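Local structure of PHB depolymerase (Penicillium funiculosum, 2D81) at residues S33-V38 / A305-V310; F40-G45 / N107-L112; I93-G98 / A123-V128; S187-A192 / G206-P211; Q212-G217 / N255-Y260. The protein hydrolyses the ester bonds of polyhydroxybutyrate, acting as a fungal depolymerase built on a circularly permuted alpha/beta-hydrolase fold. One frame throughout, in Å; residues are numbered along the deposited sequence.

Contact 1. Residues S33-V38 / A305-V310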
# COMPACT_ATOMS: atom_id res chain seq x y z
N SER A 33 0.50 -10.14 -8.45
CA SER A 33 -0.83 -9.84 -8.97
C SER A 33 -1.78 -11.02 -8.78
O SER A 33 -3.00 -10.83 -8.75
CB SER A 33 -0.75 -9.46 -10.45
OG SER A 33 -0.20 -10.50 -11.24
N ASP A 34 -1.23 -12.22 -8.64
CA ASP A 34 -2.05 -13.41 -8.41
C ASP A 34 -2.61 -13.45 -6.99
O ASP A 34 -3.70 -13.98 -6.76
CB ASP A 34 -1.22 -14.68 -8.67
CG ASP A 34 0.00 -14.78 -7.77
OD1 ASP A 34 0.78 -13.81 -7.72
OD2 ASP A 34 0.19 -15.83 -7.12
N VAL A 35 -1.87 -12.89 -6.04
CA VAL A 35 -2.30 -12.85 -4.64
C VAL A 35 -3.27 -11.69 -4.44
O VAL A 35 -4.32 -11.84 -3.81
CB VAL A 35 -1.10 -12.66 -3.70
CG1 VAL A 35 -1.57 -12.51 -2.26
CG2 VAL A 35 -0.16 -13.86 -3.82
N PHE A 36 -2.91 -10.52 -4.97
CA PHE A 36 -3.77 -9.35 -4.87
C PHE A 36 -4.68 -9.27 -6.09
O PHE A 36 -4.52 -8.41 -6.96
CB PHE A 36 -2.91 -8.10 -4.70
CG PHE A 36 -2.02 -8.16 -3.49
CD1 PHE A 36 -0.74 -8.71 -3.57
CD2 PHE A 36 -2.50 -7.77 -2.24
CE1 PHE A 36 0.04 -8.88 -2.43
CE2 PHE A 36 -1.73 -7.94 -1.09
CZ PHE A 36 -0.45 -8.49 -1.19
N ASN A 37 -5.64 -10.19 -6.14
CA ASN A 37 -6.34 -10.50 -7.38
C ASN A 37 -7.54 -9.62 -7.68
O ASN A 37 -8.07 -9.66 -8.80
CB ASN A 37 -6.76 -11.97 -7.38
CG ASN A 37 -7.18 -12.46 -6.02
OD1 ASN A 37 -8.02 -11.85 -5.36
ND2 ASN A 37 -6.60 -13.57 -5.58
N VAL A 38 -7.98 -8.81 -6.72
CA VAL A 38 -9.04 -7.85 -7.01
C VAL A 38 -8.43 -6.58 -7.60
O VAL A 38 -8.95 -6.01 -8.56
CB VAL A 38 -9.83 -7.47 -5.74
CG1 VAL A 38 -10.98 -6.55 -6.10
CG2 VAL A 38 -10.36 -8.73 -5.07
N ALA A 305 7.15 -11.24 3.20
CA ALA A 305 6.61 -11.20 4.56
C ALA A 305 5.14 -10.80 4.54
O ALA A 305 4.30 -11.44 5.18
CB ALA A 305 7.40 -10.22 5.41
N ILE A 306 4.83 -9.75 3.79
CA ILE A 306 3.45 -9.29 3.66
C ILE A 306 2.57 -10.36 3.01
O ILE A 306 1.46 -10.62 3.48
CB ILE A 306 3.39 -7.99 2.83
CG1 ILE A 306 4.15 -6.88 3.57
CG2 ILE A 306 1.93 -7.56 2.61
CD1 ILE A 306 4.32 -5.60 2.76
N VAL A 307 3.07 -10.98 1.95
CA VAL A 307 2.33 -12.06 1.30
C VAL A 307 2.14 -13.24 2.25
O VAL A 307 1.10 -13.91 2.23
CB VAL A 307 3.06 -12.55 0.03
CG1 VAL A 307 2.37 -13.79 -0.53
CG2 VAL A 307 3.05 -11.44 -1.01
N GLY A 308 3.14 -13.50 3.09
CA GLY A 308 3.03 -14.58 4.06
C GLY A 308 1.94 -14.30 5.08
O GLY A 308 1.21 -15.21 5.48
N GLN A 309 1.84 -13.04 5.50
CA GLN A 309 0.77 -12.61 6.37
C GLN A 309 -0.58 -12.83 5.70
O GLN A 309 -1.51 -13.35 6.31
CB GLN A 309 0.95 -11.13 6.72
CG GLN A 309 2.15 -10.85 7.62
CD GLN A 309 2.38 -9.37 7.83
OE1 GLN A 309 1.46 -8.56 7.69
NE2 GLN A 309 3.61 -9.00 8.19
N VAL A 310 -0.68 -12.43 4.44
CA VAL A 310 -1.92 -12.58 3.70
C VAL A 310 -2.31 -14.05 3.58
O VAL A 310 -3.47 -14.41 3.80
CB VAL A 310 -1.79 -11.98 2.28
CG1 VAL A 310 -2.99 -12.38 1.43
CG2 VAL A 310 -1.69 -10.47 2.37
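V35 and V307 mark the closest passage of the two backbones, their CA atoms 7.6 Å apart, where the loop 33-38 runs past one flank of the helical segment 305-310. The loop bends sharply at F36, the centre of an inverse gamma turn closed by a weak bond from N37 N to V35 O (3.1 Å). The turn presents the neighbouring side chains V35 and F36 to the helix, where V307 and V310, one turn apart, receive them.

V35 splits its two methyls between the two valines: CG1 meets V310 CG1 at 4.0 Å, and CG2 reaches V307 CG1 at 4.2 Å. That division follows from chi1 of 176°, which sets CG1 anti to the backbone N and CG2 beside it. F36 comes in with the far end of its ring. Its CE1 has V307 CG2 in front of the ring edge, near the plane, at 4.2 Å, and CZ approaches V310 CG2 obliquely at 4.3 Å. V35 CG1 also lies over one face of the F36 ring, toward its rim, so the two loop residues form one apolar patch.

Strands 13-18 and 221-227 and L28 of helix 20-31 close round the same cluster. This is the layered packing of an alpha/beta-hydrolase fold, with helix 301-314 laid against the central sheet.

Contact 2. Residues F40-G45 / N107-L112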
# COMPACT_ATOMS: atom_id res chain seq x y z
N PHE A 40 -5.43 -3.03 -6.73
CA PHE A 40 -4.67 -2.26 -5.76
C PHE A 40 -4.83 -0.75 -5.92
O PHE A 40 -5.35 -0.28 -6.93
CB PHE A 40 -3.18 -2.63 -5.84
CG PHE A 40 -2.58 -2.48 -7.21
CD1 PHE A 40 -2.74 -3.48 -8.17
CD2 PHE A 40 -1.84 -1.35 -7.54
CE1 PHE A 40 -2.16 -3.35 -9.43
CE2 PHE A 40 -1.27 -1.21 -8.80
CZ PHE A 40 -1.42 -2.21 -9.75
N GLY A 41 -4.40 -0.02 -4.90
CA GLY A 41 -4.50 1.43 -4.91
C GLY A 41 -3.18 2.07 -4.52
O GLY A 41 -2.45 1.56 -3.67
N VAL A 42 -2.86 3.20 -5.15
CA VAL A 42 -1.62 3.90 -4.87
C VAL A 42 -1.89 5.38 -4.60
O VAL A 42 -2.42 6.08 -5.46
CB VAL A 42 -0.63 3.78 -6.06
CG1 VAL A 42 0.67 4.52 -5.74
CG2 VAL A 42 -0.35 2.32 -6.36
N PHE A 43 -1.54 5.83 -3.40
CA PHE A 43 -1.62 7.25 -3.05
C PHE A 43 -0.23 7.87 -3.09
O PHE A 43 0.62 7.56 -2.26
CB PHE A 43 -2.19 7.45 -1.63
CG PHE A 43 -3.59 6.93 -1.45
CD1 PHE A 43 -3.82 5.60 -1.10
CD2 PHE A 43 -4.68 7.79 -1.57
CE1 PHE A 43 -5.12 5.14 -0.88
CE2 PHE A 43 -5.99 7.33 -1.35
CZ PHE A 43 -6.20 6.00 -1.01
N ALA A 44 -0.00 8.74 -4.07
CA ALA A 44 1.24 9.52 -4.14
C ALA A 44 2.46 8.60 -4.11
O ALA A 44 3.40 8.84 -3.35
CB ALA A 44 1.29 10.52 -2.98
N GLY A 45 2.42 7.56 -4.94
CA GLY A 45 3.59 6.72 -5.14
C GLY A 45 4.12 6.90 -6.56
O GLY A 45 4.02 7.98 -7.12
N ASN A 107 3.54 14.46 -11.62
CA ASN A 107 4.35 14.03 -12.75
C ASN A 107 4.87 12.61 -12.54
O ASN A 107 5.03 11.85 -13.50
CB ASN A 107 5.52 15.00 -12.95
CG ASN A 107 5.06 16.38 -13.42
OD1 ASN A 107 5.73 17.39 -13.18
ND2 ASN A 107 3.93 16.43 -14.11
N VAL A 108 5.13 12.24 -11.29
CA VAL A 108 5.58 10.89 -10.97
C VAL A 108 4.41 9.92 -11.00
O VAL A 108 4.50 8.85 -11.61
CB VAL A 108 6.25 10.84 -9.58
CG1 VAL A 108 6.66 9.41 -9.24
CG2 VAL A 108 7.48 11.76 -9.57
N MET A 109 3.31 10.28 -10.35
CA MET A 109 2.14 9.42 -10.38
C MET A 109 1.60 9.21 -11.80
O MET A 109 1.11 8.14 -12.13
CB MET A 109 1.04 9.98 -9.48
CG MET A 109 1.14 9.52 -8.03
SD MET A 109 0.98 7.71 -7.87
CE MET A 109 -0.77 7.51 -8.23
N ASN A 110 1.72 10.23 -12.65
CA ASN A 110 1.25 10.10 -14.02
C ASN A 110 2.06 9.05 -14.79
O ASN A 110 1.52 8.37 -15.66
CB ASN A 110 1.34 11.43 -14.76
CG ASN A 110 0.80 11.35 -16.18
OD1 ASN A 110 -0.41 11.18 -16.39
ND2 ASN A 110 1.69 11.44 -17.16
N GLN A 111 3.34 8.92 -14.47
CA GLN A 111 4.18 7.91 -15.12
C GLN A 111 3.78 6.50 -14.69
O GLN A 111 3.86 5.56 -15.49
CB GLN A 111 5.66 8.14 -14.80
CG GLN A 111 6.29 9.36 -15.46
CD GLN A 111 6.27 9.28 -16.98
OE1 GLN A 111 5.25 9.54 -17.61
NE2 GLN A 111 7.41 8.90 -17.57
N LEU A 112 3.36 6.35 -13.44
CA LEU A 112 2.80 5.08 -13.00
C LEU A 112 1.54 4.75 -13.81
O LEU A 112 1.35 3.61 -14.24
CB LEU A 112 2.45 5.12 -11.51
CG LEU A 112 1.68 3.91 -10.97
CD1 LEU A 112 2.51 2.64 -11.10
CD2 LEU A 112 1.34 4.16 -9.50
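G45 O is hemmed in by the helical segment 107-112: M109 SD stands 3.1 Å from G45 O, M109 CG 3.4 Å from the same oxygen, and V108 CG1 touches it at 3.7 Å. None of these groups is a hydrogen-bond donor, and this buried carbonyl has no polar partner in the model. The M109 chain is bent twice: chi2 (-62°) lays the sulfur against G45, and chi3 (-71°) turns CE toward the strand.

That methyl, CE, ends 3.5 Å from V42 O, while V42 CG1 packs against M109 SD at 3.8 Å. L112, one helical turn on, sends its CD2 toward V42 CG1, tip to tip, again at 3.8 Å. A44 adds little beyond its CA, which lies against M109 CG.

M109 therefore spans the end of strand 39-43 and the turn after it; it also touches M95 and T97 of strand 92-98 and Y127 of the edge strand. The chemistry is dispersive almost throughout, so fit rather than polar bonding joins helix to sheet. G45 O lies on the extension of the M109 CE-SD bond, the direction of the sulfur's sigma hole, which would probably ease, though not replace, the missing hydrogen bond.

Contact 3. Residues I93-G98 / A123-V128. With NAG (2-acetamido-2-deoxy-beta-D-glucopyranose), chain B.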
# COMPACT_ATOMS: atom_id res chain seq x y z
N ILE A 93 -7.68 -0.79 -10.50
CA ILE A 93 -6.53 -0.02 -10.07
C ILE A 93 -6.94 1.41 -9.77
O ILE A 93 -7.50 2.11 -10.62
CB ILE A 93 -5.42 -0.01 -11.14
CG1 ILE A 93 -4.98 -1.45 -11.43
CG2 ILE A 93 -4.23 0.82 -10.68
CD1 ILE A 93 -3.95 -1.57 -12.54
N TYR A 94 -6.69 1.83 -8.53
CA TYR A 94 -7.01 3.18 -8.07
C TYR A 94 -5.71 3.95 -7.86
O TYR A 94 -4.77 3.44 -7.27
CB TYR A 94 -7.78 3.11 -6.75
CG TYR A 94 -7.98 4.46 -6.10
CD1 TYR A 94 -9.05 5.28 -6.45
CD2 TYR A 94 -7.08 4.93 -5.14
CE1 TYR A 94 -9.21 6.54 -5.87
CE2 TYR A 94 -7.23 6.18 -4.56
CZ TYR A 94 -8.30 6.98 -4.93
OH TYR A 94 -8.44 8.22 -4.36
N MET A 95 -5.67 5.19 -8.35
CA MET A 95 -4.50 6.04 -8.20
C MET A 95 -4.90 7.45 -7.79
O MET A 95 -5.90 7.98 -8.28
CB MET A 95 -3.71 6.09 -9.51
CG MET A 95 -3.00 4.79 -9.84
SD MET A 95 -2.23 4.81 -11.46
CE MET A 95 -3.63 4.34 -12.47
N TRP A 96 -4.14 8.04 -6.88
CA TRP A 96 -4.44 9.37 -6.35
C TRP A 96 -3.18 10.20 -6.20
O TRP A 96 -2.13 9.70 -5.80
CB TRP A 96 -5.13 9.27 -4.98
CG TRP A 96 -5.41 10.61 -4.35
CD1 TRP A 96 -6.50 11.40 -4.56
CD2 TRP A 96 -4.56 11.33 -3.44
NE1 TRP A 96 -6.39 12.57 -3.85
CE2 TRP A 96 -5.21 12.55 -3.15
CE3 TRP A 96 -3.32 11.07 -2.85
CZ2 TRP A 96 -4.66 13.51 -2.28
CZ3 TRP A 96 -2.77 12.02 -1.99
CH2 TRP A 96 -3.44 13.22 -1.71
N THR A 97 -3.30 11.49 -6.50
CA THR A 97 -2.25 12.43 -6.17
C THR A 97 -2.86 13.76 -5.75
O THR A 97 -3.95 14.13 -6.20
CB THR A 97 -1.31 12.67 -7.37
OG1 THR A 97 -0.27 13.58 -6.99
CG2 THR A 97 -2.09 13.25 -8.55
N GLY A 98 -2.17 14.47 -4.87
CA GLY A 98 -2.52 15.86 -4.62
C GLY A 98 -1.84 16.70 -5.69
O GLY A 98 -0.74 16.39 -6.12
N ALA A 123 -11.26 1.12 -18.30
CA ALA A 123 -12.55 1.22 -17.62
C ALA A 123 -12.42 0.84 -16.15
O ALA A 123 -13.21 1.30 -15.32
CB ALA A 123 -13.57 0.32 -18.31
N ASN A 124 -11.44 0.00 -15.83
CA ASN A 124 -11.22 -0.41 -14.45
C ASN A 124 -10.10 0.35 -13.75
O ASN A 124 -9.61 -0.07 -12.69
CB ASN A 124 -10.93 -1.92 -14.37
CG ASN A 124 -12.19 -2.75 -14.42
OD1 ASN A 124 -13.26 -2.27 -14.07
ND2 ASN A 124 -12.05 -4.01 -14.82
N VAL A 125 -9.70 1.48 -14.33
CA VAL A 125 -8.72 2.36 -13.70
C VAL A 125 -9.39 3.66 -13.28
O VAL A 125 -10.12 4.26 -14.06
CB VAL A 125 -7.56 2.70 -14.68
CG1 VAL A 125 -6.58 3.65 -14.02
CG2 VAL A 125 -6.85 1.42 -15.11
N SER A 126 -9.15 4.09 -12.04
CA SER A 126 -9.58 5.41 -11.60
C SER A 126 -8.37 6.22 -11.15
O SER A 126 -7.66 5.82 -10.23
CB SER A 126 -10.57 5.29 -10.44
OG SER A 126 -10.96 6.58 -9.98
N TYR A 127 -8.13 7.34 -11.81
CA TYR A 127 -7.03 8.22 -11.43
C TYR A 127 -7.60 9.55 -10.98
O TYR A 127 -8.29 10.23 -11.75
CB TYR A 127 -6.08 8.42 -12.63
CG TYR A 127 -4.81 9.17 -12.32
CD1 TYR A 127 -4.80 10.56 -12.21
CD2 TYR A 127 -3.60 8.49 -12.18
CE1 TYR A 127 -3.61 11.26 -11.96
CE2 TYR A 127 -2.41 9.18 -11.93
CZ TYR A 127 -2.42 10.56 -11.83
OH TYR A 127 -1.24 11.24 -11.60
N VAL A 128 -7.32 9.90 -9.73
CA VAL A 128 -7.93 11.07 -9.11
C VAL A 128 -6.87 12.07 -8.64
O VAL A 128 -5.86 11.69 -8.04
CB VAL A 128 -8.79 10.66 -7.90
CG1 VAL A 128 -9.39 11.89 -7.24
CG2 VAL A 128 -9.89 9.72 -8.36
C1 NAG B . -13.11 -4.98 -14.55
C2 NAG B . -12.85 -6.27 -15.34
C3 NAG B . -13.85 -7.38 -14.96
C4 NAG B . -14.08 -7.48 -13.44
C5 NAG B . -14.32 -6.09 -12.85
C6 NAG B . -14.50 -6.10 -11.34
C7 NAG B . -12.12 -6.46 -17.64
C8 NAG B . -12.60 -6.58 -19.08
N2 NAG B . -12.98 -5.98 -16.75
O3 NAG B . -13.38 -8.63 -15.43
O4 NAG B . -15.20 -8.30 -13.19
O5 NAG B . -13.20 -5.24 -13.15
O6 NAG B . -15.32 -5.01 -10.93
O7 NAG B . -10.97 -6.81 -17.35
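Backbone bonds knit I93-T97 to N124-V128 in parallel register, the short strand axes 4.7 Å apart and only 7° from parallel. I93 and M95 each use both N and O: their N-H groups go to N124 O and S126 O, and their carbonyls take S126 N and V128 N. The bond from M95 N to S126 O measures 2.8 Å. T97 N to V128 O adds a fifth. Between them, the CA atoms of V125, Y94, Y127 and W96 make CA-H...O contacts.

Apolar packing differs on the two faces. On the face of I93, M95, V125 and Y127, M95 CE presses tightly on V125 CG1 (3.4 Å), and M95 CB lies beside the Y127 ring. On the other, V128 is shared: CG2 goes to Y94 CE1 and CG1 to W96 CD1. The polar ends there look elsewhere, Y94 OH to Y162 and W96 NE1 to T130.

On the face of M95 and Y127 there is also a Met-aromatic contact: M95 SD sits at the edge of the Y127 ring, 5.3 Å from the ring centroid. The bend at chi3 (-84°) carries CE over to V125 while the sulfur stays beside the tyrosine.

Just before the outer strand, N124 ND2 is bonded covalently to C1 of an N-linked sugar. The strands and helix 106-116 form a beta-alpha-beta crossover, here ending the central sheet of the alpha/beta-hydrolase fold.

Contact 4. Residues S187-A192 / G206-P211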
# COMPACT_ATOMS: atom_id res chain seq x y z
N SER A 187 -12.20 -4.84 16.57
CA SER A 187 -11.00 -4.57 17.35
C SER A 187 -9.78 -4.48 16.44
O SER A 187 -9.75 -5.07 15.36
CB SER A 187 -10.78 -5.69 18.37
OG SER A 187 -11.90 -5.82 19.22
N VAL A 188 -8.77 -3.73 16.88
CA VAL A 188 -7.45 -3.79 16.27
C VAL A 188 -6.62 -4.82 17.00
O VAL A 188 -6.36 -4.70 18.20
CB VAL A 188 -6.74 -2.42 16.34
CG1 VAL A 188 -5.33 -2.54 15.80
CG2 VAL A 188 -7.53 -1.38 15.56
N LEU A 189 -6.20 -5.86 16.28
CA LEU A 189 -5.39 -6.91 16.86
C LEU A 189 -3.92 -6.64 16.55
O LEU A 189 -3.60 -6.00 15.54
CB LEU A 189 -5.80 -8.27 16.28
CG LEU A 189 -7.26 -8.69 16.43
CD1 LEU A 189 -7.49 -10.01 15.70
CD2 LEU A 189 -7.62 -8.83 17.90
N SER A 190 -3.03 -7.12 17.41
CA SER A 190 -1.60 -7.08 17.14
C SER A 190 -1.09 -8.50 16.95
O SER A 190 -1.62 -9.44 17.53
CB SER A 190 -0.86 -6.40 18.29
OG SER A 190 -1.02 -7.13 19.49
N PHE A 191 -0.05 -8.65 16.14
CA PHE A 191 0.55 -9.96 15.91
C PHE A 191 2.04 -9.82 15.66
O PHE A 191 2.52 -8.75 15.26
CB PHE A 191 -0.13 -10.64 14.72
CG PHE A 191 0.16 -10.00 13.39
CD1 PHE A 191 1.27 -10.38 12.64
CD2 PHE A 191 -0.67 -8.99 12.90
CE1 PHE A 191 1.55 -9.77 11.42
CE2 PHE A 191 -0.40 -8.38 11.68
CZ PHE A 191 0.71 -8.77 10.93
N ALA A 192 2.79 -10.89 15.90
CA ALA A 192 4.23 -10.86 15.71
C ALA A 192 4.59 -10.96 14.23
O ALA A 192 4.24 -11.94 13.56
CB ALA A 192 4.88 -12.01 16.48
N GLY A 206 2.89 -6.33 13.97
CA GLY A 206 1.98 -5.75 13.00
C GLY A 206 0.57 -5.68 13.56
O GLY A 206 0.31 -6.18 14.65
N TYR A 207 -0.34 -5.07 12.80
CA TYR A 207 -1.71 -4.90 13.27
C TYR A 207 -2.73 -5.24 12.19
O TYR A 207 -2.41 -5.25 11.00
CB TYR A 207 -1.93 -3.46 13.74
CG TYR A 207 -1.04 -3.06 14.89
CD1 TYR A 207 0.28 -2.65 14.66
CD2 TYR A 207 -1.49 -3.14 16.20
CE1 TYR A 207 1.12 -2.33 15.72
CE2 TYR A 207 -0.65 -2.83 17.27
CZ TYR A 207 0.65 -2.43 17.02
OH TYR A 207 1.48 -2.14 18.08
N LEU A 208 -3.96 -5.53 12.61
CA LEU A 208 -5.06 -5.70 11.68
C LEU A 208 -6.37 -5.31 12.34
O LEU A 208 -6.59 -5.61 13.51
CB LEU A 208 -5.14 -7.15 11.17
CG LEU A 208 -5.40 -8.28 12.18
CD1 LEU A 208 -5.96 -9.50 11.46
CD2 LEU A 208 -4.12 -8.62 12.91
N TYR A 209 -7.23 -4.64 11.58
CA TYR A 209 -8.57 -4.33 12.07
C TYR A 209 -9.54 -5.42 11.65
O TYR A 209 -9.66 -5.73 10.46
CB TYR A 209 -9.06 -2.99 11.53
CG TYR A 209 -10.46 -2.69 12.01
CD1 TYR A 209 -10.70 -2.44 13.36
CD2 TYR A 209 -11.54 -2.75 11.15
CE1 TYR A 209 -12.00 -2.28 13.84
CE2 TYR A 209 -12.85 -2.60 11.62
CZ TYR A 209 -13.07 -2.36 12.97
OH TYR A 209 -14.35 -2.23 13.45
N VAL A 210 -10.24 -5.98 12.63
CA VAL A 210 -11.19 -7.06 12.37
C VAL A 210 -12.59 -6.66 12.82
O VAL A 210 -12.86 -6.56 14.02
CB VAL A 210 -10.79 -8.36 13.12
CG1 VAL A 210 -11.81 -9.45 12.85
CG2 VAL A 210 -9.40 -8.81 12.67
N PRO A 211 -13.51 -6.42 11.87
CA PRO A 211 -14.89 -6.04 12.21
C PRO A 211 -15.53 -7.17 13.00
O PRO A 211 -15.10 -8.32 12.91
CB PRO A 211 -15.54 -5.87 10.84
CG PRO A 211 -14.40 -5.46 9.96
CD PRO A 211 -13.30 -6.39 10.41
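The F191 ring lies with one face over G206, whose CA is 4.0 Å from the ring centroid and 22° off the ring normal, a CH-pi contact. CG of F191 stands between the backbone N and the carbonyl carbon (chi1 69°), which swings the ring across the neighbouring strand onto the bare glycine. L208 CD2 comes obliquely to the same ring, 3.5 Å from F191 CD2. On the opposite side of the sheet, the Y209 ring takes V188 CG2 at its edge (4.0 Å to CD1), and the Y207 ring receives V188 CG1 and S190 CB obliquely. Y207 also stacks with Y234, and Y209 OH is hydrogen-bonded to D252 and to G186 N.

The strands are antiparallel, and this pair forms one border of the eight-stranded sheet, with 187-192 outermost. An aromatic side chain covering a cross-strand glycine is a recurring antiparallel pairing. F191-G206, L189-L208 and S187-V210 are hydrogen-bonded pairs, each with two backbone bonds; the two shortest are L189 N to L208 O and G206 N to F191 O, both 2.8 Å. V210 N to S187 O is nearly straight, at 176°. Beyond L208, the face carrying F191 continues with L189 CD1 against V210 CG2 at 3.8 Å.

Contact 5. Residues Q212-G217 / N255-Y260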
# COMPACT_ATOMS: atom_id res chain seq x y z
N GLN A 212 -16.57 -6.85 13.77
CA GLN A 212 -17.27 -7.88 14.55
C GLN A 212 -17.71 -9.03 13.65
O GLN A 212 -17.63 -10.20 14.04
CB GLN A 212 -18.48 -7.27 15.25
CG GLN A 212 -19.29 -8.28 16.05
CD GLN A 212 -18.46 -8.99 17.10
OE1 GLN A 212 -17.89 -8.36 17.99
NE2 GLN A 212 -18.40 -10.32 17.01
N SER A 213 -18.18 -8.71 12.45
CA SER A 213 -18.74 -9.71 11.55
C SER A 213 -17.70 -10.73 11.09
O SER A 213 -18.05 -11.85 10.73
CB SER A 213 -19.37 -9.04 10.33
OG SER A 213 -18.40 -8.31 9.60
N CYS A 214 -16.43 -10.34 11.10
CA CYS A 214 -15.36 -11.22 10.63
C CYS A 214 -14.74 -12.06 11.75
O CYS A 214 -13.94 -12.95 11.48
CB CYS A 214 -14.27 -10.42 9.91
SG CYS A 214 -14.92 -9.53 8.46
N ALA A 215 -15.14 -11.78 12.99
CA ALA A 215 -14.51 -12.42 14.15
C ALA A 215 -14.81 -13.91 14.29
O ALA A 215 -13.92 -14.69 14.64
CB ALA A 215 -14.92 -11.68 15.42
N SER A 216 -16.05 -14.30 14.03
CA SER A 216 -16.49 -15.67 14.29
C SER A 216 -16.11 -16.63 13.17
O SER A 216 -15.89 -17.82 13.41
CB SER A 216 -18.01 -15.71 14.48
OG SER A 216 -18.67 -15.46 13.25
N GLY A 217 -16.05 -16.12 11.95
CA GLY A 217 -15.82 -16.97 10.81
C GLY A 217 -17.11 -17.50 10.21
O GLY A 217 -17.09 -18.26 9.24
N ASN A 255 -17.75 -6.42 5.92
CA ASN A 255 -17.14 -7.73 6.13
C ASN A 255 -15.72 -7.75 5.60
O ASN A 255 -15.33 -8.67 4.88
CB ASN A 255 -17.96 -8.82 5.44
CG ASN A 255 -19.38 -8.89 5.94
OD1 ASN A 255 -19.62 -8.94 7.15
ND2 ASN A 255 -20.34 -8.90 5.02
N MET A 256 -14.95 -6.73 5.95
CA MET A 256 -13.60 -6.57 5.42
C MET A 256 -12.59 -6.43 6.56
O MET A 256 -12.79 -5.63 7.47
CB MET A 256 -13.54 -5.34 4.52
CG MET A 256 -12.22 -5.15 3.79
SD MET A 256 -12.21 -3.60 2.87
CE MET A 256 -13.46 -3.96 1.60
N ILE A 257 -11.52 -7.22 6.50
CA ILE A 257 -10.40 -7.06 7.41
C ILE A 257 -9.37 -6.14 6.76
O ILE A 257 -9.11 -6.24 5.56
CB ILE A 257 -9.75 -8.43 7.72
CG1 ILE A 257 -10.75 -9.31 8.48
CG2 ILE A 257 -8.47 -8.25 8.53
CD1 ILE A 257 -10.24 -10.73 8.75
N ILE A 258 -8.80 -5.23 7.54
CA ILE A 258 -7.70 -4.40 7.04
C ILE A 258 -6.42 -4.82 7.75
O ILE A 258 -6.32 -4.73 8.97
CB ILE A 258 -7.93 -2.89 7.33
CG1 ILE A 258 -9.32 -2.45 6.85
CG2 ILE A 258 -6.85 -2.07 6.63
CD1 ILE A 258 -9.53 -2.54 5.35
N LEU A 259 -5.44 -5.28 6.97
CA LEU A 259 -4.14 -5.65 7.53
C LEU A 259 -3.18 -4.47 7.43
O LEU A 259 -3.04 -3.87 6.37
CB LEU A 259 -3.56 -6.85 6.77
CG LEU A 259 -2.11 -7.26 7.08
CD1 LEU A 259 -1.99 -7.73 8.53
CD2 LEU A 259 -1.68 -8.37 6.13
N TYR A 260 -2.53 -4.15 8.55
CA TYR A 260 -1.59 -3.03 8.60
C TYR A 260 -0.18 -3.48 8.97
O TYR A 260 0.20 -3.45 10.14
CB TYR A 260 -2.02 -1.98 9.64
CG TYR A 260 -3.34 -1.29 9.38
CD1 TYR A 260 -4.52 -1.77 9.94
CD2 TYR A 260 -3.40 -0.13 8.61
CE1 TYR A 260 -5.74 -1.11 9.74
CE2 TYR A 260 -4.61 0.53 8.40
CZ TYR A 260 -5.77 0.04 8.97
OH TYR A 260 -6.96 0.70 8.76
O HOH W 1 -18.80 -5.86 8.58
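S213 is where 212-217 first meets the strand segment, one residue after Q212 opens a short, weakly bonded helix. Its hydroxyl OG donates to N255 OD1 at 2.8 Å, lying in the carbonyl plane of the amide and meeting a lone pair of the oxygen. The same S213 OG accepts from a water at 2.7 Å, and that water in turn accepts from N255 N at 2.9 Å. Serine and water together thus hold both the side-chain oxygen and the backbone N-H of N255, the residue just before strand 256-260. A chi1 of 61° places OG between the backbone N and carbonyl carbon of S213, turned toward the asparagine.

C214 follows. Its SG packs against the backbone of N255, 3.5 Å from the carbonyl carbon C of N255, while its CB makes an apolar contact with I257 CG1 at 4.0 Å. The sulfur is tied by a disulfide to C221, the first residue of the adjacent strand 221-227. After C214 the chain turns away, closing one turn with A215 N to Q212 O and leaving the helical conformation at G217, which has positive phi.

The short helix follows directly on strand 205-210 and sits at the starting end of strand 256-260. That strand runs between 221-227 and 205-210, with helix 247-251 touching M256 and I258, and helix 301-314 touching L259.

In the fold
Contacts 1 and 2 are buried side-chain packing without cross-segment hydrogen bonds: contact 1 joins the loop between helix 20-31 and strand 39-43 to helix 301-314, contact 2 a strand and its following turn to helix 106-116. Contacts 3 and 4 pair strands through backbone bonds at the two borders of the same eight-stranded sheet, parallel in contact 3 and antiparallel, more exposed, in contact 4. Contact 5, its touching residues mostly buried, is the one with a side-chain hydrogen bond and a bridging water across it. Neighbours merge: V42 N meets Y94 O between contacts 2 and 3, and Y209 N meets I258 O between contacts 4 and 5. Q309 of contact 1 touches F191 of contact 4 and L259 of contact 5.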